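Local coordinates for protein N-acetylglucosamine 2-epimerase (PDB 3GT5) that probably acts as an isomerase of the N-acylglucosamine 2-epimerase family, at residues D304-F309 / Y355-G360. Numbering follows the deposited sequence.
Sequences DDDKYF and YRLLDG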
# COMPACT_ATOMS: atom_id res chain seq x y z
N ASP A 304 -3.72 20.02 -0.30
CA ASP A 304 -2.73 19.64 0.68
C ASP A 304 -1.41 19.52 -0.09
O ASP A 304 -1.24 18.65 -0.96
CB ASP A 304 -3.16 18.33 1.41
CG ASP A 304 -2.27 17.97 2.58
OD1 ASP A 304 -1.11 18.45 2.64
OD2 ASP A 304 -2.72 17.20 3.47
N ASP A 305 -0.50 20.45 0.20
CA ASP A 305 0.77 20.47 -0.48
C ASP A 305 1.89 19.74 0.26
O ASP A 305 3.01 19.83 -0.22
CB ASP A 305 1.19 21.88 -0.86
CG ASP A 305 1.56 22.74 0.32
OD1 ASP A 305 1.15 22.46 1.46
OD2 ASP A 305 2.28 23.74 0.07
N ASP A 306 1.60 19.06 1.38
CA ASP A 306 2.58 18.18 2.02
C ASP A 306 3.05 17.11 1.00
O ASP A 306 2.30 16.70 0.09
CB ASP A 306 2.01 17.51 3.28
CG ASP A 306 1.85 18.48 4.48
OD1 ASP A 306 2.47 19.57 4.47
OD2 ASP A 306 1.08 18.13 5.37
N LYS A 307 4.29 16.66 1.18
CA LYS A 307 4.92 15.71 0.32
C LYS A 307 5.13 14.42 1.14
O LYS A 307 5.92 14.40 2.09
CB LYS A 307 6.29 16.23 -0.17
CG LYS A 307 6.28 17.65 -0.75
CD LYS A 307 5.48 17.82 -2.00
CE LYS A 307 5.34 19.35 -2.36
NZ LYS A 307 6.64 20.07 -2.59
N TYR A 308 4.42 13.36 0.76
CA TYR A 308 4.41 12.13 1.50
C TYR A 308 5.29 11.10 0.78
O TYR A 308 5.29 10.96 -0.43
CB TYR A 308 3.01 11.57 1.58
CG TYR A 308 2.12 12.18 2.65
CD1 TYR A 308 1.71 11.45 3.72
CD2 TYR A 308 1.66 13.50 2.53
CE1 TYR A 308 0.87 12.00 4.69
CE2 TYR A 308 0.83 14.06 3.50
CZ TYR A 308 0.42 13.30 4.55
OH TYR A 308 -0.41 13.85 5.51
N PHE A 309 5.91 10.27 1.57
CA PHE A 309 6.82 9.23 1.08
C PHE A 309 6.15 8.32 0.04
O PHE A 309 6.67 8.14 -1.06
CB PHE A 309 7.40 8.41 2.26
CG PHE A 309 6.46 7.40 2.89
CD1 PHE A 309 6.70 6.04 2.77
CD2 PHE A 309 5.35 7.82 3.67
CE1 PHE A 309 5.85 5.12 3.36
CE2 PHE A 309 4.48 6.89 4.21
CZ PHE A 309 4.75 5.53 4.07
N TYR A 355 11.67 9.50 5.33
CA TYR A 355 10.81 10.30 6.20
C TYR A 355 9.38 10.09 5.77
O TYR A 355 9.15 9.81 4.60
CB TYR A 355 11.15 11.77 6.13
CG TYR A 355 12.61 12.05 6.44
CD1 TYR A 355 13.17 11.64 7.63
CD2 TYR A 355 13.41 12.72 5.52
CE1 TYR A 355 14.53 11.90 7.92
CE2 TYR A 355 14.76 12.98 5.78
CZ TYR A 355 15.30 12.56 7.00
OH TYR A 355 16.63 12.80 7.28
N ARG A 356 8.43 10.18 6.70
CA ARG A 356 7.02 10.01 6.32
C ARG A 356 6.49 11.17 5.44
O ARG A 356 5.85 10.95 4.42
CB ARG A 356 6.12 9.77 7.52
CG ARG A 356 4.66 9.47 7.18
CD ARG A 356 3.82 9.13 8.40
NE ARG A 356 3.44 10.34 9.13
CZ ARG A 356 2.33 11.06 8.92
NH1 ARG A 356 2.12 12.15 9.66
NH2 ARG A 356 1.43 10.70 8.01
N LEU A 357 6.76 12.42 5.83
CA LEU A 357 6.29 13.54 5.07
C LEU A 357 7.12 14.78 5.33
O LEU A 357 7.86 14.86 6.31
CB LEU A 357 4.81 13.81 5.39
CG LEU A 357 4.50 14.54 6.69
CD1 LEU A 357 2.99 14.94 6.71
CD2 LEU A 357 4.85 13.67 7.87
N LEU A 358 7.03 15.72 4.40
CA LEU A 358 7.65 17.03 4.54
C LEU A 358 6.54 18.02 4.24
O LEU A 358 5.54 17.70 3.56
CB LEU A 358 8.79 17.18 3.56
CG LEU A 358 9.91 16.11 3.61
CD1 LEU A 358 10.80 16.30 2.37
CD2 LEU A 358 10.69 16.25 4.94
N ASP A 359 6.72 19.26 4.69
CA ASP A 359 5.77 20.28 4.30
C ASP A 359 6.04 20.73 2.85
O ASP A 359 6.91 20.20 2.16
CB ASP A 359 5.74 21.42 5.34
CG ASP A 359 6.93 22.36 5.23
OD1 ASP A 359 7.78 22.16 4.35
OD2 ASP A 359 7.00 23.32 6.03
N GLY A 360 5.25 21.66 2.33
CA GLY A 360 5.34 22.01 0.92
C GLY A 360 6.70 22.60 0.56
O GLY A 360 7.16 22.46 -0.61
O HOH W 1 2.68 22.08 3.62
O HOH W 2 -0.39 13.22 8.06
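Lys307 NZ is gripped by three acceptors: it donates to the backbone O of Gly360 at 3.1 Å, to the backbone O of Gly290, and forms a salt bridge with Asp286. Its side chain gets there by bending twice, at chi2 and again at chi4, which brings the ammonium to the carbonyl of Gly360, past the end of strand 357-358. The backbones pair in antiparallel fashion. Lys307 and Leu358 form the hydrogen-bonded pair, with Lys307 N to Leu358 O at 2.9 Å and nearly straight (172° at the hydrogen), and Leu358 N returning a bond to Lys307 O. Two residues on, past the non-hydrogen-bonded pair Tyr308-Leu357, Phe309 N donates to Arg356 O at 2.9 Å, just where strand 302-308 gives way to helix 309-326 with Tyr308 as N-cap. This is the edge of a small three-stranded sheet in the helix-rich (alpha/alpha) barrel expected for this family; the two strands are joined through the helical hairpin 309-326 and 329-346, and Lys307 and Leu358 both face Tyr341 of its second helix. On the other face, Leu357 CB stands 4.1 Å from the centroid of the Tyr308 ring, only 7° off the normal, a CH-pi contact, while Leu357 CD1 reaches Tyr308 CZ at 3.7 Å. Leu357 CD2 sits above one face of the Arg356 guanidinium, toward its rim; the guanidinium plane is 78° from the Tyr308 ring, and a water in that plane accepts from NH2 and donates to Tyr308 OH. At the far end another water donates to Asp305 OD1 and Asp306 OD1 and accepts from Gly360 N at 2.9 Å, while Asp306 OD1 is also hydrogen-bonded to Tyr365 OH.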